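Local structure of paenibacillus xanthan lyase (Paenibacillus, 6F2P) at residues 671-684 / 696-710. The protein cleaves the polysaccharide xanthan, probably by beta-elimination next to a uronic acid residue as in other family 8 polysaccharide lyases. Residues are numbered along the deposited sequence; the frame is centred on the assembly and turned at random.
Sequences LVTSNRKASVMTKE and PTQSNVGTIYIDVNK. With CA (calcium ion), chain J.
L671 meets N709 and V708 where two antiparallel strands, 672-674 and 703-708, pair within one sheet of the beta-sandwich domain that is C-terminal within the family 8 lyase portion. After the turn at 675-677 the chain passes to strand 678-684 of the other sheet, so the first segment touches its partner both edge to edge and across the sandwich interior. L671 O accepts the N709 amide at 2.7 Å, while its CB lies against V708 CG1 and N709 CB, CD1 lies near K710 NZ and CD2 beside N709 O. K710, its chain bent at chi3 and chi4, crosses to the facing sheet and lays CE beside E684 OE2, with NZ in a long salt bridge to the same oxygen at 3.6 Å. T673 and D707 form a hydrogen-bonded pair, each backbone N 2.9 Å from the other's O; their CB atoms pack together, and T673 OG1 turns to T668. I706 points into the interior on the same face as V672 and S674. Its chain bends at chi2 (-76°), bringing CD1 to 3.7 Å from S674 CB and 4.3 Å from V680 CG2 in the other sheet, while its CG2 rests on V672 CG1. Beyond S674 a side chain continues the ladder: N675 OD1 accepts the Y705 amide at 2.8 Å, with the donor 41° above the carbonyl plane. The backbones draw apart here, and the N675 N bond to Y705 O is weak; a chi1 of 73° places the carboxamide between its own backbone N and carbonyl carbon. N675 ND2 donates to water 1. With an alanine here, the Y705 amide is likely to lose this acceptor and water 1 the ND2 donor. R676 NE donates to water 2 at 2.7 Å, which in turn donates to N700 OD1 and T703 O.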
loop_
_atom_site.group_PDB
_atom_site.type_symbol
_atom_site.label_atom_id
_atom_site.label_comp_id
_atom_site.label_asym_id
_atom_site.label_seq_id
_atom_site.Cartn_x
_atom_site.Cartn_y
_atom_site.Cartn_z
ATOM N N LEU A 671 2.761 11.443 21.748
ATOM C CA LEU A 671 2.126 12.747 21.586
ATOM C C LEU A 671 0.932 12.672 20.647
ATOM O O LEU A 671 0.206 13.646 20.481
ATOM C CB LEU A 671 3.131 13.760 21.029
ATOM C CG LEU A 671 4.435 13.898 21.823
ATOM C CD1 LEU A 671 5.322 14.954 21.221
ATOM C CD2 LEU A 671 4.162 14.200 23.293
ATOM N N VAL A 672 0.728 11.511 20.036
ATOM C CA VAL A 672 -0.174 11.419 18.900
ATOM C C VAL A 672 -1.509 10.763 19.230
ATOM O O VAL A 672 -1.575 9.731 19.905
ATOM C CB VAL A 672 0.489 10.675 17.723
ATOM C CG1 VAL A 672 -0.395 10.738 16.483
ATOM C CG2 VAL A 672 1.858 11.263 17.428
ATOM N N THR A 673 -2.574 11.381 18.743
ATOM C CA THR A 673 -3.899 10.809 18.844
ATOM C C THR A 673 -4.437 10.615 17.434
ATOM O O THR A 673 -4.298 11.504 16.589
ATOM C CB THR A 673 -4.856 11.724 19.646
ATOM O OG1 THR A 673 -4.395 11.847 21.003
ATOM C CG2 THR A 673 -6.264 11.157 19.646
ATOM N N SER A 674 -5.019 9.443 17.176
ATOM C CA SER A 674 -5.706 9.175 15.916
ATOM C C SER A 674 -7.084 8.610 16.191
ATOM O O SER A 674 -7.268 7.830 17.127
ATOM C CB SER A 674 -4.918 8.194 15.045
ATOM O OG SER A 674 -5.670 7.816 13.899
ATOM N N ASN A 675 -8.052 9.002 15.371
ATOM C CA ASN A 675 -9.411 8.502 15.523
ATOM C C ASN A 675 -9.718 7.397 14.517
ATOM O O ASN A 675 -10.849 6.938 14.426
ATOM C CB ASN A 675 -10.426 9.639 15.380
ATOM C CG ASN A 675 -10.577 10.116 13.943
ATOM O OD1 ASN A 675 -9.647 10.017 13.146
ATOM N ND2 ASN A 675 -11.750 10.636 13.611
ATOM N N ARG A 676 -8.710 6.983 13.756
ATOM C CA ARG A 676 -8.889 5.955 12.731
ATOM C C ARG A 676 -7.671 5.044 12.646
ATOM O O ARG A 676 -6.572 5.437 13.032
ATOM C CB ARG A 676 -9.124 6.600 11.361
ATOM C CG ARG A 676 -10.460 7.329 11.210
ATOM C CD ARG A 676 -11.644 6.365 11.216
ATOM N NE ARG A 676 -12.919 7.060 11.051
ATOM C CZ ARG A 676 -13.626 7.604 12.044
ATOM N NH1 ARG A 676 -13.190 7.550 13.299
ATOM N NH2 ARG A 676 -14.778 8.213 11.781
ATOM N N LYS A 677 -7.867 3.828 12.144
ATOM C CA LYS A 677 -6.739 2.984 11.767
ATOM C C LYS A 677 -5.789 3.814 10.914
ATOM O O LYS A 677 -6.225 4.515 10.001
ATOM C CB LYS A 677 -7.209 1.763 10.970
ATOM C CG LYS A 677 -8.160 0.858 11.725
ATOM C CD LYS A 677 -8.824 -0.153 10.798
ATOM C CE LYS A 677 -9.830 -1.008 11.553
ATOM N NZ LYS A 677 -10.249 -2.180 10.752
ATOM N N ALA A 678 -4.499 3.747 11.214
ATOM C CA ALA A 678 -3.542 4.598 10.529
ATOM C C ALA A 678 -2.126 4.146 10.792
ATOM O O ALA A 678 -1.834 3.554 11.826
ATOM C CB ALA A 678 -3.712 6.024 10.994
ATOM N N SER A 679 -1.236 4.431 9.857
ATOM C CA SER A 679 0.180 4.295 10.126
ATOM C C SER A 679 0.752 5.711 10.145
ATOM O O SER A 679 0.493 6.507 9.243
ATOM C CB SER A 679 0.844 3.448 9.056
ATOM O OG SER A 679 2.195 3.203 9.388
ATOM N N VAL A 680 1.496 6.043 11.192
ATOM C CA VAL A 680 1.937 7.417 11.399
ATOM C C VAL A 680 3.414 7.461 11.752
ATOM O O VAL A 680 3.901 6.600 12.487
ATOM C CB VAL A 680 1.132 8.068 12.533
ATOM C CG1 VAL A 680 1.573 9.503 12.770
ATOM C CG2 VAL A 680 -0.351 7.993 12.217
ATOM N N MET A 681 4.133 8.445 11.216
ATOM C CA MET A 681 5.531 8.644 11.579
ATOM C C MET A 681 5.822 10.127 11.806
ATOM O O MET A 681 5.380 10.969 11.032
ATOM C CB MET A 681 6.461 8.037 10.525
ATOM C CG MET A 681 7.942 8.184 10.836
ATOM S SD MET A 681 8.994 6.982 9.978
ATOM C CE MET A 681 8.710 5.549 11.007
ATOM N N THR A 682 6.540 10.440 12.884
ATOM C CA THR A 682 6.879 11.823 13.218
ATOM C C THR A 682 8.390 12.055 13.222
ATOM O O THR A 682 9.168 11.176 13.594
ATOM C CB THR A 682 6.305 12.243 14.596
ATOM O OG1 THR A 682 6.970 11.519 15.642
ATOM C CG2 THR A 682 4.790 11.987 14.673
ATOM N N LYS A 683 8.796 13.242 12.787
ATOM C CA LYS A 683 10.181 13.685 12.911
ATOM C C LYS A 683 10.220 15.049 13.607
ATOM O O LYS A 683 9.619 16.019 13.131
ATOM C CB LYS A 683 10.847 13.766 11.536
ATOM C CG LYS A 683 12.156 14.538 11.510
ATOM C CD LYS A 683 13.309 13.754 12.118
ATOM C CE LYS A 683 14.492 14.678 12.457
ATOM N NZ LYS A 683 15.812 13.958 12.471
ATOM N N GLU A 684 10.904 15.112 14.747
ATOM C CA GLU A 684 11.038 16.359 15.494
ATOM C C GLU A 684 12.461 16.923 15.454
ATOM O O GLU A 684 13.443 16.189 15.539
ATOM C CB GLU A 684 10.600 16.170 16.946
ATOM C CG GLU A 684 10.815 17.409 17.804
ATOM C CD GLU A 684 10.125 17.338 19.155
ATOM O OE1 GLU A 684 9.638 16.248 19.537
ATOM O OE2 GLU A 684 10.076 18.384 19.835
ATOM N N PRO A 696 -3.568 2.437 5.883
ATOM C CA PRO A 696 -3.076 1.170 5.335
ATOM C C PRO A 696 -4.214 0.266 4.917
ATOM O O PRO A 696 -3.963 -0.662 4.154
ATOM C CB PRO A 696 -2.328 0.539 6.513
ATOM C CG PRO A 696 -2.081 1.652 7.463
ATOM C CD PRO A 696 -3.226 2.597 7.304
ATOM N N THR A 697 -5.430 0.521 5.397
ATOM C CA THR A 697 -6.570 -0.327 5.049
ATOM C C THR A 697 -6.988 -0.044 3.620
ATOM O O THR A 697 -7.630 -0.879 2.982
ATOM C CB THR A 697 -7.794 -0.089 5.964
ATOM O OG1 THR A 697 -8.418 1.159 5.630
ATOM C CG2 THR A 697 -7.394 -0.083 7.426
ATOM N N GLN A 698 -6.628 1.142 3.134
ATOM C CA GLN A 698 -6.975 1.601 1.788
ATOM C C GLN A 698 -8.481 1.601 1.532
ATOM O O GLN A 698 -8.913 1.604 0.379
ATOM C CB GLN A 698 -6.266 0.767 0.708
ATOM C CG GLN A 698 -4.760 0.661 0.874
ATOM C CD GLN A 698 -4.077 0.077 -0.352
ATOM O OE1 GLN A 698 -4.516 0.295 -1.476
ATOM N NE2 GLN A 698 -2.993 -0.661 -0.139
ATOM N N SER A 699 -9.277 1.596 2.597
ATOM C CA SER A 699 -10.727 1.511 2.440
ATOM C C SER A 699 -11.484 2.525 3.299
ATOM O O SER A 699 -12.701 2.450 3.452
ATOM C CB SER A 699 -11.218 0.079 2.684
ATOM O OG SER A 699 -10.943 -0.346 4.006
ATOM N N ASN A 700 -10.742 3.469 3.861
ATOM C CA ASN A 700 -11.318 4.640 4.500
ATOM C C ASN A 700 -11.631 5.656 3.404
ATOM O O ASN A 700 -10.717 6.150 2.730
ATOM C CB ASN A 700 -10.305 5.223 5.483
ATOM C CG ASN A 700 -10.877 6.350 6.335
ATOM O OD1 ASN A 700 -11.915 6.920 6.027
ATOM N ND2 ASN A 700 -10.184 6.676 7.409
ATOM N N VAL A 701 -12.912 5.960 3.209
ATOM C CA VAL A 701 -13.313 6.914 2.170
ATOM C C VAL A 701 -13.565 8.299 2.746
ATOM O O VAL A 701 -13.986 9.210 2.035
ATOM C CB VAL A 701 -14.590 6.472 1.444
ATOM C CG1 VAL A 701 -14.408 5.100 0.822
ATOM C CG2 VAL A 701 -15.750 6.476 2.404
ATOM N N GLY A 702 -13.315 8.449 4.043
ATOM C CA GLY A 702 -13.536 9.712 4.719
ATOM C C GLY A 702 -12.236 10.341 5.169
ATOM O O GLY A 702 -11.308 10.506 4.374
ATOM N N THR A 703 -12.160 10.673 6.453
ATOM C CA THR A 703 -11.015 11.394 6.985
ATOM C C THR A 703 -10.295 10.639 8.095
ATOM O O THR A 703 -10.807 9.659 8.650
ATOM C CB THR A 703 -11.429 12.781 7.550
ATOM O OG1 THR A 703 -12.495 12.617 8.491
ATOM C CG2 THR A 703 -11.906 13.711 6.448
ATOM N N ILE A 704 -9.102 11.120 8.416
ATOM C CA ILE A 704 -8.422 10.727 9.632
ATOM C C ILE A 704 -8.028 11.985 10.385
ATOM O O ILE A 704 -7.276 12.811 9.871
ATOM C CB ILE A 704 -7.145 9.936 9.349
ATOM C CG1 ILE A 704 -7.468 8.599 8.668
ATOM C CG2 ILE A 704 -6.370 9.719 10.649
ATOM C CD1 ILE A 704 -6.226 7.846 8.166
ATOM N N TYR A 705 -8.539 12.137 11.600
ATOM C CA TYR A 705 -8.155 13.249 12.454
ATOM C C TYR A 705 -6.941 12.868 13.293
ATOM O O TYR A 705 -6.889 11.788 13.886
ATOM C CB TYR A 705 -9.308 13.636 13.368
ATOM C CG TYR A 705 -10.359 14.520 12.733
ATOM C CD1 TYR A 705 -11.027 14.127 11.581
ATOM C CD2 TYR A 705 -10.711 15.735 13.310
ATOM C CE1 TYR A 705 -11.998 14.930 11.010
ATOM C CE2 TYR A 705 -11.680 16.541 12.744
ATOM C CZ TYR A 705 -12.319 16.135 11.597
ATOM O OH TYR A 705 -13.280 16.932 11.028
ATOM N N ILE A 706 -5.964 13.761 13.335
ATOM C CA ILE A 706 -4.760 13.548 14.113
ATOM C C ILE A 706 -4.520 14.735 15.056
ATOM O O ILE A 706 -4.590 15.900 14.644
ATOM C CB ILE A 706 -3.541 13.386 13.183
ATOM C CG1 ILE A 706 -3.711 12.162 12.263
ATOM C CG2 ILE A 706 -2.243 13.322 13.985
ATOM C CD1 ILE A 706 -3.487 10.819 12.919
ATOM N N ASP A 707 -4.257 14.441 16.326
ATOM C CA ASP A 707 -3.792 15.467 17.251
ATOM C C ASP A 707 -2.346 15.179 17.602
ATOM O O ASP A 707 -1.955 14.019 17.749
ATOM C CB ASP A 707 -4.636 15.492 18.526
ATOM C CG ASP A 707 -6.059 15.986 18.285
ATOM O OD1 ASP A 707 -6.291 16.662 17.261
ATOM O OD2 ASP A 707 -6.945 15.705 19.126
ATOM N N VAL A 708 -1.543 16.230 17.717
ATOM C CA VAL A 708 -0.193 16.080 18.236
ATOM C C VAL A 708 -0.015 16.968 19.463
ATOM O O VAL A 708 -0.134 18.186 19.384
ATOM C CB VAL A 708 0.875 16.397 17.180
ATOM C CG1 VAL A 708 2.257 16.309 17.784
ATOM C CG2 VAL A 708 0.754 15.444 16.018
ATOM N N ASN A 709 0.269 16.334 20.596
ATOM C CA ASN A 709 0.300 16.993 21.894
ATOM C C ASN A 709 1.522 17.889 22.077
ATOM O O ASN A 709 2.355 17.653 22.955
ATOM C CB ASN A 709 0.245 15.940 23.002
ATOM C CG ASN A 709 -0.237 16.508 24.317
ATOM O OD1 ASN A 709 -0.511 17.694 24.415
ATOM N ND2 ASN A 709 -0.356 15.660 25.333
ATOM N N LYS A 710 1.619 18.918 21.242
ATOM C CA LYS A 710 2.712 19.880 21.320
ATOM C C LYS A 710 2.336 21.160 20.594
ATOM O O LYS A 710 1.602 21.137 19.606
ATOM C CB LYS A 710 4.000 19.314 20.726
ATOM C CG LYS A 710 5.211 20.108 21.111
ATOM C CD LYS A 710 6.460 19.681 20.373
ATOM C CE LYS A 710 7.631 19.614 21.336
ATOM N NZ LYS A 710 7.469 18.468 22.295
HETATM CA CA CA J . -4.374 -0.076 -3.940
HETATM O O HOH W 1 -12.565 11.033 10.898
HETATM O O HOH W 2 -13.077 7.854 8.508
HETATM O O HOH W 3 -8.227 4.569 8.284
HETATM O O HOH W 4 -5.689 -1.505 -5.870
HETATM O O HOH W 5 -3.666 -2.868 -3.804
HETATM O O HOH W 6 -7.028 -0.020 -3.078
#